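PDB 3CEB: D-aminoacid aminotransferase-like PLP-dependent enzyme from Haemophilus somnus, which is a class IV aminotransferase-like, pyridoxal-phosphate-dependent enzyme that probably acts as a 4-amino-4-deoxychorismate lyase. Local coordinates for residues R65-Y70 against V76-P81; I98-S101 against D106-L109; N145-P150 against Y182-L187; P92-H97 against I174-L179. One frame throughout, in Å; residues are numbered along the deposited sequence.

Contact 1: R65-Y70 against V76-P81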
loop_
_atom_site.group_PDB
_atom_site.type_symbol
_atom_site.label_atom_id
_atom_site.label_comp_id
_atom_site.label_asym_id
_atom_site.label_seq_id
_atom_site.Cartn_x
_atom_site.Cartn_y
_atom_site.Cartn_z
ATOM N N ARG A 65 -1.740 -6.853 -11.879
ATOM C CA ARG A 65 -1.094 -6.689 -10.606
ATOM C C ARG A 65 0.221 -7.440 -10.649
ATOM O O ARG A 65 0.266 -8.631 -10.904
ATOM C CB ARG A 65 -1.971 -7.254 -9.516
ATOM C CG ARG A 65 -1.323 -7.303 -8.138
ATOM C CD ARG A 65 -2.363 -7.497 -7.031
ATOM N NE ARG A 65 -3.018 -8.781 -7.164
ATOM C CZ ARG A 65 -2.513 -9.902 -6.662
ATOM N NH1 ARG A 65 -1.399 -9.836 -5.962
ATOM N NH2 ARG A 65 -3.120 -11.085 -6.826
ATOM N N CYS A 66 1.306 -6.707 -10.476
ATOM C CA CYS A 66 2.637 -7.311 -10.424
ATOM C C CYS A 66 3.178 -7.214 -9.025
ATOM O O CYS A 66 3.261 -6.133 -8.454
ATOM C CB CYS A 66 3.634 -6.598 -11.331
ATOM S SG CYS A 66 3.238 -6.624 -13.067
ATOM N N ARG A 67 3.541 -8.358 -8.488
ATOM C CA ARG A 67 4.087 -8.426 -7.176
ATOM C C ARG A 67 5.534 -8.862 -7.256
ATOM O O ARG A 67 5.854 -9.894 -7.888
ATOM C CB ARG A 67 3.309 -9.453 -6.398
ATOM C CG ARG A 67 3.655 -9.471 -4.938
ATOM C CD ARG A 67 2.909 -10.611 -4.247
ATOM N NE ARG A 67 3.542 -10.959 -2.981
ATOM C CZ ARG A 67 2.918 -10.900 -1.819
ATOM N NH1 ARG A 67 1.648 -10.528 -1.776
ATOM N NH2 ARG A 67 3.530 -11.256 -0.711
ATOM N N ILE A 68 6.414 -8.076 -6.630
ATOM C CA ILE A 68 7.791 -8.446 -6.548
ATOM C C ILE A 68 8.143 -8.707 -5.096
ATOM O O ILE A 68 8.192 -7.780 -4.300
ATOM C CB ILE A 68 8.731 -7.376 -7.095
ATOM C CG1 ILE A 68 8.437 -7.094 -8.578
ATOM C CG2 ILE A 68 10.194 -7.856 -6.922
ATOM C CD1 ILE A 68 9.252 -5.912 -9.190
ATOM N N ASP A 69 8.359 -9.977 -4.746
ATOM C CA ASP A 69 8.821 -10.302 -3.422
ATOM C C ASP A 69 10.352 -10.286 -3.477
ATOM O O ASP A 69 10.938 -10.762 -4.446
ATOM C CB ASP A 69 8.341 -11.678 -2.990
ATOM C CG ASP A 69 6.865 -11.719 -2.635
ATOM O OD1 ASP A 69 5.997 -11.699 -3.537
ATOM O OD2 ASP A 69 6.574 -11.827 -1.421
ATOM N N TYR A 70 11.023 -9.746 -2.469
ATOM C CA TYR A 70 12.481 -9.718 -2.501
ATOM C C TYR A 70 13.144 -9.948 -1.154
ATOM O O TYR A 70 12.482 -9.900 -0.108
ATOM C CB TYR A 70 12.973 -8.394 -3.062
ATOM C CG TYR A 70 12.505 -7.210 -2.267
ATOM C CD1 TYR A 70 11.249 -6.694 -2.433
ATOM C CD2 TYR A 70 13.334 -6.610 -1.349
ATOM C CE1 TYR A 70 10.812 -5.578 -1.680
ATOM C CE2 TYR A 70 12.922 -5.492 -0.589
ATOM C CZ TYR A 70 11.678 -4.979 -0.750
ATOM O OH TYR A 70 11.302 -3.877 0.007
ATOM N N VAL A 76 11.370 -12.371 -6.807
ATOM C CA VAL A 76 10.443 -13.153 -7.593
ATOM C C VAL A 76 9.350 -12.188 -8.066
ATOM O O VAL A 76 8.787 -11.368 -7.293
ATOM C CB VAL A 76 9.826 -14.325 -6.774
ATOM C CG1 VAL A 76 8.700 -14.973 -7.525
ATOM C CG2 VAL A 76 10.881 -15.396 -6.462
ATOM N N LEU A 77 9.085 -12.256 -9.360
ATOM C CA LEU A 77 8.002 -11.485 -9.966
ATOM C C LEU A 77 6.910 -12.438 -10.263
ATOM O O LEU A 77 7.153 -13.514 -10.732
ATOM C CB LEU A 77 8.421 -10.846 -11.273
ATOM C CG LEU A 77 7.297 -10.255 -12.123
ATOM C CD1 LEU A 77 6.633 -9.013 -11.478
ATOM C CD2 LEU A 77 7.884 -9.900 -13.460
ATOM N N GLN A 78 5.709 -11.995 -9.964
ATOM C CA GLN A 78 4.468 -12.714 -10.197
ATOM C C GLN A 78 3.403 -11.759 -10.728
ATOM O O GLN A 78 3.217 -10.681 -10.197
ATOM C CB GLN A 78 3.949 -13.266 -8.903
ATOM C CG GLN A 78 4.588 -14.544 -8.473
ATOM C CD GLN A 78 3.985 -15.026 -7.190
ATOM O OE1 GLN A 78 4.210 -14.434 -6.139
ATOM N NE2 GLN A 78 3.195 -16.079 -7.268
ATOM N N CYS A 79 2.677 -12.165 -11.757
ATOM C CA CYS A 79 1.704 -11.258 -12.335
ATOM C C CYS A 79 0.374 -11.880 -12.361
ATOM O O CYS A 79 0.273 -13.026 -12.712
ATOM C CB CYS A 79 2.112 -10.944 -13.759
ATOM S SG CYS A 79 3.880 -10.594 -13.898
ATOM N N PHE A 80 -0.639 -11.130 -11.983
ATOM C CA PHE A 80 -2.025 -11.648 -12.017
ATOM C C PHE A 80 -2.949 -10.657 -12.710
ATOM O O PHE A 80 -2.720 -9.455 -12.647
ATOM C CB PHE A 80 -2.598 -11.827 -10.607
ATOM C CG PHE A 80 -1.719 -12.560 -9.674
ATOM C CD1 PHE A 80 -0.668 -11.921 -9.061
ATOM C CD2 PHE A 80 -1.968 -13.890 -9.375
ATOM C CE1 PHE A 80 0.149 -12.595 -8.189
ATOM C CE2 PHE A 80 -1.160 -14.578 -8.497
ATOM C CZ PHE A 80 -0.106 -13.944 -7.904
ATOM N N PRO A 81 -4.011 -11.157 -13.349
ATOM C CA PRO A 81 -4.977 -10.150 -13.759
ATOM C C PRO A 81 -5.654 -9.564 -12.516
ATOM O O PRO A 81 -5.643 -10.174 -11.430
ATOM C CB PRO A 81 -5.985 -10.939 -14.600
ATOM C CG PRO A 81 -5.821 -12.382 -14.198
ATOM C CD PRO A 81 -4.424 -12.528 -13.725
HETATM O O HOH W 1 -5.167 -9.765 -8.917
HETATM O O HOH W 2 5.975 -12.528 -6.055
#
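An antiparallel beta hairpin, strands 63-70 and 75-82, at one side of a four-stranded sheet joins Arg65 to Phe80, Arg67 to Gln78 and Asp69 to Val76 as hydrogen-bonded pairs; the strand axes lie 4.7 Å apart with their directions 161° from each other. Each pair makes two backbone bonds, among them Arg65 N to Phe80 O at 2.9 Å. On the face carrying these residues, the Arg65 guanidinium lies flat on the Phe80 ring, planes 9° apart and centres separated by 4.3 Å. Arg65 NH2 sits 3.4 Å from Phe80 CD1, nearer the rim than the ring centre; a bend at chi3 (64°) folds the arginine over the ring. Along the same face Arg67 clasps Asp69 side-on, NE reaching OD1 at 2.6 Å and NH2 reaching OD2. On the other face Leu77 CD1 touches both Cys66 CB and Ile68 CG1, 3.9 Å from each. The Cys66 and Cys79 SG atoms stand 4.1 Å apart, too far for a disulfide. One face is thus apolar, whereas on the other the Arg65 cation is matched by a pi system and that of Arg67 by a carboxylate; the two-nitrogen grip of Arg67 probably keeps Asp69 ionised.

Contact 2: I98-S101 against D106-L109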
loop_
_atom_site.group_PDB
_atom_site.type_symbol
_atom_site.label_atom_id
_atom_site.label_comp_id
_atom_site.label_asym_id
_atom_site.label_seq_id
_atom_site.Cartn_x
_atom_site.Cartn_y
_atom_site.Cartn_z
ATOM N N ILE A 98 1.338 -3.050 16.782
ATOM C CA ILE A 98 1.477 -3.572 15.444
ATOM C C ILE A 98 2.497 -2.710 14.721
ATOM O O ILE A 98 2.384 -1.499 14.749
ATOM C CB ILE A 98 0.117 -3.577 14.702
ATOM C CG1 ILE A 98 0.305 -3.944 13.222
ATOM C CG2 ILE A 98 -0.551 -2.230 14.802
ATOM C CD1 ILE A 98 -0.992 -4.145 12.435
ATOM N N ASP A 99 3.531 -3.327 14.152
ATOM C CA ASP A 99 4.512 -2.611 13.341
ATOM C C ASP A 99 4.380 -3.147 11.951
ATOM O O ASP A 99 4.643 -4.314 11.701
ATOM C CB ASP A 99 5.955 -2.820 13.834
ATOM C CG ASP A 99 7.085 -2.324 12.785
ATOM O OD1 ASP A 99 6.860 -1.779 11.700
ATOM O OD2 ASP A 99 8.280 -2.502 13.061
ATOM N N TYR A 100 3.945 -2.296 11.048
ATOM C CA TYR A 100 3.935 -2.631 9.645
ATOM C C TYR A 100 4.558 -1.433 8.888
ATOM O O TYR A 100 4.003 -0.933 7.912
ATOM C CB TYR A 100 2.519 -2.964 9.140
ATOM C CG TYR A 100 2.543 -3.813 7.863
ATOM C CD1 TYR A 100 2.884 -5.174 7.894
ATOM C CD2 TYR A 100 2.245 -3.258 6.639
ATOM C CE1 TYR A 100 2.948 -5.940 6.747
ATOM C CE2 TYR A 100 2.279 -4.043 5.442
ATOM C CZ TYR A 100 2.644 -5.368 5.516
ATOM O OH TYR A 100 2.674 -6.091 4.359
ATOM N N SER A 101 5.707 -0.977 9.370
ATOM C CA SER A 101 6.334 0.216 8.795
ATOM C C SER A 101 7.069 -0.067 7.480
ATOM O O SER A 101 7.506 0.850 6.775
ATOM C CB SER A 101 7.251 0.877 9.784
ATOM O OG SER A 101 8.347 0.057 10.046
ATOM N N ASP A 106 5.129 -11.265 5.653
ATOM C CA ASP A 106 4.416 -11.907 6.724
ATOM C C ASP A 106 3.336 -10.954 7.179
ATOM O O ASP A 106 3.609 -9.938 7.797
ATOM C CB ASP A 106 5.379 -12.184 7.847
ATOM C CG ASP A 106 4.717 -12.726 9.058
ATOM O OD1 ASP A 106 3.475 -12.789 9.093
ATOM O OD2 ASP A 106 5.459 -13.096 9.994
ATOM N N ARG A 107 2.097 -11.301 6.879
ATOM C CA ARG A 107 0.960 -10.441 7.124
ATOM C C ARG A 107 -0.044 -11.119 8.012
ATOM O O ARG A 107 -1.233 -10.783 8.008
ATOM C CB ARG A 107 0.316 -10.081 5.784
ATOM C CG ARG A 107 1.178 -9.134 4.958
ATOM C CD ARG A 107 0.720 -8.964 3.478
ATOM N NE ARG A 107 -0.659 -8.511 3.415
ATOM C CZ ARG A 107 -1.046 -7.249 3.528
ATOM N NH1 ARG A 107 -0.166 -6.263 3.726
ATOM N NH2 ARG A 107 -2.332 -6.967 3.480
ATOM N N THR A 108 0.437 -12.072 8.800
ATOM C CA THR A 108 -0.419 -12.815 9.717
ATOM C C THR A 108 -1.300 -11.884 10.563
ATOM O O THR A 108 -2.518 -12.035 10.554
ATOM C CB THR A 108 0.397 -13.705 10.641
ATOM O OG1 THR A 108 1.182 -14.580 9.841
ATOM C CG2 THR A 108 -0.491 -14.513 11.593
ATOM N N LEU A 109 -0.712 -10.908 11.263
ATOM C CA LEU A 109 -1.522 -10.035 12.128
ATOM C C LEU A 109 -2.544 -9.269 11.309
ATOM O O LEU A 109 -3.703 -9.300 11.598
ATOM C CB LEU A 109 -0.658 -9.057 12.914
ATOM C CG LEU A 109 -1.299 -8.144 13.960
ATOM C CD1 LEU A 109 -2.120 -8.931 15.011
ATOM C CD2 LEU A 109 -0.185 -7.314 14.631
#
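The Tyr100 ring and the Arg107 guanidinium meet with planes 77° apart. At the guanidinium edge, close to its plane, lies Tyr100 OH, and at the ring edge, near CE1, lies the backbone O of Asp106. NH1 itself approaches the ring obliquely. The contact belongs to the loop that carries the pyridoxal-phosphate-bearing lysine at position 103, between strand 90-94 and helix 108-114, so it bridges the two flanks of that residue. Arg107 NH1 donates to Tyr100 OH at 2.9 Å with an N-H...O angle of 153°. The same NH1 also bonds O3 of the modified lysine, and NH2 bonds the backbone O of Ser135; these partners fix the rotation of the guanidinium next to the cofactor. The phenol in turn bonds the backbone O of Phe104. A bend at chi3 (57°) turns the arginine back toward the phenol, and Arg107 CG comes to 3.4 Å from Tyr100 OH. Asx turns shape both segments: Asp99 OD1 takes the backbone N of Ser101 at 2.7 Å, while Asp106 OD1 takes that of Thr108, just after the N-cap residue Arg107. Each of these oxygens also receives the hydroxyl two residues on. At the outer end of the contact, a single methyl of the exposed Leu109, CD2, rests against the buried Ile98, 3.7 Å from its CG1.

Contact 3: N145-P150 against Y182-L187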
loop_
_atom_site.group_PDB
_atom_site.type_symbol
_atom_site.label_atom_id
_atom_site.label_comp_id
_atom_site.label_asym_id
_atom_site.label_seq_id
_atom_site.Cartn_x
_atom_site.Cartn_y
_atom_site.Cartn_z
ATOM N N ASN A 145 -14.311 19.621 0.339
ATOM C CA ASN A 145 -14.040 19.049 -0.939
ATOM C C ASN A 145 -12.666 18.528 -1.014
ATOM O O ASN A 145 -12.168 18.380 -2.075
ATOM C CB ASN A 145 -14.248 20.073 -2.017
ATOM C CG ASN A 145 -15.652 20.066 -2.502
ATOM O OD1 ASN A 145 -16.408 21.026 -2.291
ATOM N ND2 ASN A 145 -16.051 18.946 -3.102
ATOM N N GLN A 146 -12.077 18.242 0.136
ATOM C CA GLN A 146 -10.703 17.770 0.227
ATOM C C GLN A 146 -10.653 16.380 0.748
ATOM O O GLN A 146 -11.580 15.947 1.404
ATOM C CB GLN A 146 -9.893 18.650 1.181
ATOM C CG GLN A 146 -9.375 19.892 0.517
ATOM C CD GLN A 146 -8.850 20.963 1.492
ATOM O OE1 GLN A 146 -9.246 21.009 2.655
ATOM N NE2 GLN A 146 -7.966 21.837 1.000
ATOM N N TRP A 147 -9.551 15.699 0.465
ATOM C CA TRP A 147 -9.276 14.398 1.021
ATOM C C TRP A 147 -8.073 14.469 1.947
ATOM O O TRP A 147 -6.991 14.870 1.553
ATOM C CB TRP A 147 -8.981 13.377 -0.071
ATOM C CG TRP A 147 -10.147 12.972 -0.911
ATOM C CD1 TRP A 147 -10.433 13.412 -2.161
ATOM C CD2 TRP A 147 -11.155 12.025 -0.583
ATOM N NE1 TRP A 147 -11.562 12.811 -2.630
ATOM C CE2 TRP A 147 -12.023 11.944 -1.683
ATOM C CE3 TRP A 147 -11.402 11.227 0.520
ATOM C CZ2 TRP A 147 -13.133 11.120 -1.699
ATOM C CZ3 TRP A 147 -12.493 10.401 0.503
ATOM C CH2 TRP A 147 -13.357 10.357 -0.602
ATOM N N ILE A 148 -8.296 14.059 3.187
ATOM C CA ILE A 148 -7.296 14.082 4.244
ATOM C C ILE A 148 -6.849 12.660 4.550
ATOM O O ILE A 148 -7.662 11.746 4.638
ATOM C CB ILE A 148 -7.866 14.726 5.551
ATOM C CG1 ILE A 148 -8.141 16.216 5.381
ATOM C CG2 ILE A 148 -6.875 14.582 6.722
ATOM C CD1 ILE A 148 -8.980 16.536 4.252
ATOM N N THR A 149 -5.548 12.466 4.704
ATOM C CA THR A 149 -5.019 11.159 5.091
ATOM C C THR A 149 -4.208 11.329 6.369
ATOM O O THR A 149 -3.637 12.396 6.575
ATOM C CB THR A 149 -4.160 10.556 3.940
ATOM O OG1 THR A 149 -3.923 9.176 4.187
ATOM C CG2 THR A 149 -2.821 11.305 3.747
ATOM N N PRO A 150 -4.128 10.280 7.215
ATOM C CA PRO A 150 -3.385 10.323 8.479
ATOM C C PRO A 150 -1.910 10.606 8.308
ATOM O O PRO A 150 -1.252 9.946 7.492
ATOM C CB PRO A 150 -3.558 8.906 9.012
ATOM C CG PRO A 150 -4.790 8.438 8.389
ATOM C CD PRO A 150 -4.887 9.028 7.079
ATOM N N TYR A 182 -15.553 13.831 9.538
ATOM C CA TYR A 182 -15.437 13.422 8.112
ATOM C C TYR A 182 -16.743 12.862 7.476
ATOM O O TYR A 182 -17.635 12.390 8.163
ATOM C CB TYR A 182 -14.239 12.485 7.929
ATOM C CG TYR A 182 -12.966 13.164 8.348
ATOM C CD1 TYR A 182 -12.347 14.071 7.513
ATOM C CD2 TYR A 182 -12.396 12.942 9.589
ATOM C CE1 TYR A 182 -11.205 14.736 7.893
ATOM C CE2 TYR A 182 -11.234 13.608 9.984
ATOM C CZ TYR A 182 -10.657 14.502 9.123
ATOM O OH TYR A 182 -9.521 15.166 9.454
ATOM N N GLU A 183 -16.833 12.941 6.152
ATOM C CA GLU A 183 -18.052 12.655 5.426
ATOM C C GLU A 183 -18.063 11.367 4.647
ATOM O O GLU A 183 -19.104 10.932 4.186
ATOM C CB GLU A 183 -18.274 13.775 4.430
ATOM C CG GLU A 183 -18.315 15.159 5.069
ATOM C CD GLU A 183 -18.543 16.242 4.065
ATOM O OE1 GLU A 183 -19.702 16.496 3.688
ATOM O OE2 GLU A 183 -17.546 16.842 3.647
ATOM N N GLU A 184 -16.904 10.744 4.524
ATOM C CA GLU A 184 -16.742 9.596 3.658
ATOM C C GLU A 184 -15.353 9.046 3.847
ATOM O O GLU A 184 -14.441 9.816 4.106
ATOM C CB GLU A 184 -16.911 10.030 2.207
ATOM C CG GLU A 184 -16.881 8.885 1.213
ATOM C CD GLU A 184 -17.005 9.313 -0.250
ATOM O OE1 GLU A 184 -17.389 10.450 -0.544
ATOM O OE2 GLU A 184 -16.714 8.482 -1.129
ATOM N N ILE A 185 -15.215 7.726 3.725
ATOM C CA ILE A 185 -13.952 7.018 3.900
ATOM C C ILE A 185 -13.640 6.192 2.672
ATOM O O ILE A 185 -14.526 5.554 2.107
ATOM C CB ILE A 185 -14.005 5.981 5.077
ATOM C CG1 ILE A 185 -14.608 6.605 6.349
ATOM C CG2 ILE A 185 -12.601 5.368 5.333
ATOM C CD1 ILE A 185 -14.579 5.700 7.541
ATOM N N ARG A 186 -12.385 6.181 2.251
ATOM C CA ARG A 186 -11.992 5.322 1.146
ATOM C C ARG A 186 -10.609 4.778 1.328
ATOM O O ARG A 186 -9.829 5.291 2.137
ATOM C CB ARG A 186 -12.032 6.051 -0.189
ATOM C CG ARG A 186 -13.412 6.221 -0.726
ATOM C CD ARG A 186 -13.327 6.669 -2.159
ATOM N NE ARG A 186 -14.406 7.593 -2.507
ATOM C CZ ARG A 186 -14.501 8.231 -3.678
ATOM N NH1 ARG A 186 -13.571 8.016 -4.612
ATOM N NH2 ARG A 186 -15.519 9.078 -3.910
ATOM N N LEU A 187 -10.304 3.718 0.607
ATOM C CA LEU A 187 -8.974 3.212 0.584
ATOM C C LEU A 187 -8.115 3.620 -0.592
ATOM O O LEU A 187 -8.585 3.844 -1.650
ATOM C CB LEU A 187 -8.939 1.726 0.897
ATOM C CG LEU A 187 -9.183 0.611 -0.091
ATOM C CD1 LEU A 187 -8.233 0.598 -1.190
ATOM C CD2 LEU A 187 -9.074 -0.611 0.659
#
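The flat groups meet at an incline: the Arg186 guanidinium turns one face to the benzo end of the Trp147 indole. Trp147 CZ2 stands 3.7 Å above the guanidinium plane, over its centre, and Trp147 CH2 comes to 3.5 Å from Arg186 NE. The two planes are 67° apart, so this is an inclined approach of the indole to the guanidinium face and no parallel stack. Trp147 CG lies anti to its carbonyl carbon (chi1 -71°), and the six-membered ring comes out toward segment 182-187.

The ionic part lies within segment 182-187. Arg186 grips Glu184 side-on, with NE at 2.8 Å and NH2 at 3.1 Å from the same oxygen, OE2. NE meets that oxygen from above the carboxylate plane, 42° out of it, and NH2 comes from the same face; OE2 stays in the guanidinium plane. Glu184 OE1 forms a salt bridge with Arg142, so the carboxylate is shared by two arginines and very probably ionised. Glu184 CD is 3.8 Å from Trp147 CH2, with the carboxylate plane steeply inclined to the indole.

The two segments are not neighbours in the mixed sheet to which strands 146-150 and 185-188 belong: strand 138-143 runs between them, which accounts for CA separations of about 9 Å and for the lack of any hydrogen bond across the contact. The gap is therefore spanned mainly by side chains, over the face of the middle strand.

The apolar part is small. The buried Ile148 and the partly exposed Tyr182 cross at about a right angle, with CG2 of the isoleucine 3.8 Å from the tyrosine OH and its CB near CE1.

Contact 4: P92-H97 against I174-L179. With SO4 (sulfate ion), chain E.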
loop_
_atom_site.group_PDB
_atom_site.type_symbol
_atom_site.label_atom_id
_atom_site.label_comp_id
_atom_site.label_asym_id
_atom_site.label_seq_id
_atom_site.Cartn_x
_atom_site.Cartn_y
_atom_site.Cartn_z
ATOM N N PRO A 92 -13.864 -0.351 12.464
ATOM C CA PRO A 92 -12.737 0.059 13.300
ATOM C C PRO A 92 -12.224 -1.137 14.101
ATOM O O PRO A 92 -13.014 -1.855 14.702
ATOM C CB PRO A 92 -13.340 1.139 14.222
ATOM C CG PRO A 92 -14.691 1.405 13.733
ATOM C CD PRO A 92 -15.124 0.296 12.858
ATOM N N VAL A 93 -10.914 -1.366 14.059
ATOM C CA VAL A 93 -10.310 -2.468 14.794
ATOM C C VAL A 93 -9.212 -1.871 15.684
ATOM O O VAL A 93 -8.385 -1.089 15.241
ATOM C CB VAL A 93 -9.796 -3.581 13.810
ATOM C CG1 VAL A 93 -9.092 -4.682 14.555
ATOM C CG2 VAL A 93 -10.944 -4.166 13.057
ATOM N N PHE A 94 -9.229 -2.223 16.957
ATOM C CA PHE A 94 -8.306 -1.622 17.921
ATOM C C PHE A 94 -7.097 -2.493 18.147
ATOM O O PHE A 94 -7.186 -3.623 18.608
ATOM C CB PHE A 94 -9.048 -1.307 19.237
ATOM C CG PHE A 94 -10.124 -0.312 19.050
ATOM C CD1 PHE A 94 -9.845 1.035 19.116
ATOM C CD2 PHE A 94 -11.394 -0.713 18.686
ATOM C CE1 PHE A 94 -10.832 1.965 18.871
ATOM C CE2 PHE A 94 -12.384 0.196 18.453
ATOM C CZ PHE A 94 -12.108 1.544 18.536
ATOM N N CYS A 95 -5.955 -1.956 17.791
ATOM C CA CYS A 95 -4.720 -2.672 17.942
ATOM C C CYS A 95 -3.532 -1.741 18.182
ATOM O O CYS A 95 -3.035 -1.089 17.276
ATOM C CB CYS A 95 -4.506 -3.487 16.699
ATOM S SG CYS A 95 -3.004 -4.445 16.739
ATOM N N ASP A 96 -3.062 -1.728 19.414
ATOM C CA ASP A 96 -2.022 -0.793 19.861
ATOM C C ASP A 96 -0.591 -1.266 19.638
ATOM O O ASP A 96 0.357 -0.512 19.827
ATOM C CB ASP A 96 -2.173 -0.533 21.354
ATOM C CG ASP A 96 -3.353 0.330 21.675
ATOM O OD1 ASP A 96 -3.906 0.956 20.762
ATOM O OD2 ASP A 96 -3.708 0.422 22.868
ATOM N N HIS A 97 -0.434 -2.527 19.287
ATOM C CA HIS A 97 0.900 -3.068 19.109
ATOM C C HIS A 97 0.988 -3.795 17.821
ATOM O O HIS A 97 0.717 -4.994 17.778
ATOM C CB HIS A 97 1.239 -4.035 20.227
ATOM C CG HIS A 97 1.355 -3.375 21.558
ATOM N ND1 HIS A 97 2.035 -2.184 21.729
ATOM C CD2 HIS A 97 0.881 -3.732 22.779
ATOM C CE1 HIS A 97 1.967 -1.833 23.003
ATOM N NE2 HIS A 97 1.282 -2.758 23.661
ATOM N N ILE A 174 -5.047 12.323 12.668
ATOM C CA ILE A 174 -6.461 11.967 12.812
ATOM C C ILE A 174 -6.692 11.026 13.959
ATOM O O ILE A 174 -6.390 9.850 13.891
ATOM C CB ILE A 174 -7.022 11.257 11.562
ATOM C CG1 ILE A 174 -6.899 12.143 10.320
ATOM C CG2 ILE A 174 -8.475 10.877 11.780
ATOM C CD1 ILE A 174 -7.316 11.411 9.000
ATOM N N PHE A 175 -7.253 11.549 15.023
ATOM C CA PHE A 175 -7.588 10.709 16.177
ATOM C C PHE A 175 -8.868 10.030 15.871
ATOM O O PHE A 175 -9.632 10.512 15.054
ATOM C CB PHE A 175 -7.744 11.516 17.459
ATOM C CG PHE A 175 -6.472 12.110 17.937
ATOM C CD1 PHE A 175 -6.057 13.344 17.484
ATOM C CD2 PHE A 175 -5.675 11.444 18.840
ATOM C CE1 PHE A 175 -4.855 13.890 17.917
ATOM C CE2 PHE A 175 -4.480 12.007 19.280
ATOM C CZ PHE A 175 -4.067 13.216 18.804
ATOM N N PHE A 176 -9.096 8.908 16.534
ATOM C CA PHE A 176 -10.315 8.166 16.350
ATOM C C PHE A 176 -11.540 9.034 16.613
ATOM O O PHE A 176 -12.581 8.937 15.948
ATOM C CB PHE A 176 -10.310 6.985 17.281
ATOM C CG PHE A 176 -11.537 6.157 17.168
ATOM C CD1 PHE A 176 -11.852 5.552 15.949
ATOM C CD2 PHE A 176 -12.396 6.009 18.249
ATOM C CE1 PHE A 176 -13.002 4.791 15.818
ATOM C CE2 PHE A 176 -13.530 5.251 18.134
ATOM C CZ PHE A 176 -13.839 4.633 16.922
ATOM N N GLU A 177 -11.391 9.925 17.566
ATOM C CA GLU A 177 -12.482 10.811 17.935
ATOM C C GLU A 177 -12.840 11.753 16.799
ATOM O O GLU A 177 -13.907 12.375 16.768
ATOM C CB GLU A 177 -12.049 11.646 19.122
ATOM C CG GLU A 177 -11.585 10.829 20.283
ATOM C CD GLU A 177 -12.753 10.431 21.119
ATOM O OE1 GLU A 177 -13.881 10.356 20.552
ATOM O OE2 GLU A 177 -12.562 10.241 22.351
ATOM N N ASP A 178 -11.905 11.885 15.887
ATOM C CA ASP A 178 -12.034 12.806 14.761
ATOM C C ASP A 178 -12.912 12.256 13.643
ATOM O O ASP A 178 -13.302 13.004 12.771
ATOM C CB ASP A 178 -10.661 13.163 14.167
ATOM C CG ASP A 178 -9.863 14.120 15.057
ATOM O OD1 ASP A 178 -10.460 14.978 15.755
ATOM O OD2 ASP A 178 -8.626 14.026 15.014
ATOM N N LEU A 179 -13.235 10.972 13.668
ATOM C CA LEU A 179 -13.960 10.406 12.527
ATOM C C LEU A 179 -15.258 11.187 12.361
ATOM O O LEU A 179 -15.767 11.348 11.270
ATOM C CB LEU A 179 -14.213 8.900 12.677
ATOM C CG LEU A 179 -12.964 8.027 12.505
ATOM C CD1 LEU A 179 -13.222 6.532 12.792
ATOM C CD2 LEU A 179 -12.420 8.244 11.106
HETATM S S SO4 E . -3.182 -4.624 21.410
HETATM O O1 SO4 E . -2.290 -4.651 20.250
HETATM O O2 SO4 E . -4.146 -3.518 21.330
HETATM O O3 SO4 E . -2.305 -4.429 22.583
HETATM O O4 SO4 E . -3.946 -5.875 21.436
#
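Asp96 N gives the shortest polar bond to the bound sulfate, 2.8 Å to O2 and almost straight at 177°. His97 N donates to O1 of the same ion at 3.0 Å, through a more bent 137° angle. Two consecutive backbone N-H groups just past strand 90-94 thus hold an anion that probably came from the crystallisation liquor. The His97 imidazole lies beside it, CD2 being 3.3 Å from O3.

The contact between the segments is aromatic and lies at the surface. Phe94 directs its edge at the face of Phe176 in a T-shaped pair: centroids 5.3 Å apart, planes at 81°. Its leading atom is CZ, 3.9 Å above the Phe176 plane and displaced toward the rim. Phe176 reaches across with CG anti to the backbone N, and its CE1 also touches Pro92 CB at 4.0 Å. Pro92 and Phe94, two residues apart on strand 90-94, both pack on this one ring.

Phe176 opens the 3-10 segment 176-179, and the turn is tied by Asp178 OD2, which accepts from Phe175 N, and by the backbone bond from Asp178 N to Phe175 O. The Phe176 ring also touches Ile126 of strand 122-127, the neighbour of strand 90-94, so the 3-10 turn is laid against the three-stranded sheet. With no hydrogen bond across the segments, their attachment here rests on ring and proline packing, while the polar bonds named lie within segment 174-179 or run from segment 92-97 to the sulfate.

In the fold
Contact 2 touches the cofactor directly, since Arg107 bonds O3 of the pyridoxal-phosphate lysine; contacts 1 and 3 lie in two different sheets, and contact 4 sets a 3-10 turn against a third. Contact 1, in the four-stranded sheet, has its centre about 20 Å from that of contact 2, although their nearest atoms are about 6 Å apart and Phe8 of strand 7-14 touches both Arg67 and Arg107. Contacts 3 and 4 lie on the far side of the chain's centre from contact 1, at about 29 and 32 Å between centres. They join directly: Ile174 CD1 packs 3.8 Å from Pro150 N. Contact 4 also meets contact 2, Leu109 CD2 standing 4.0 Å from His97 O.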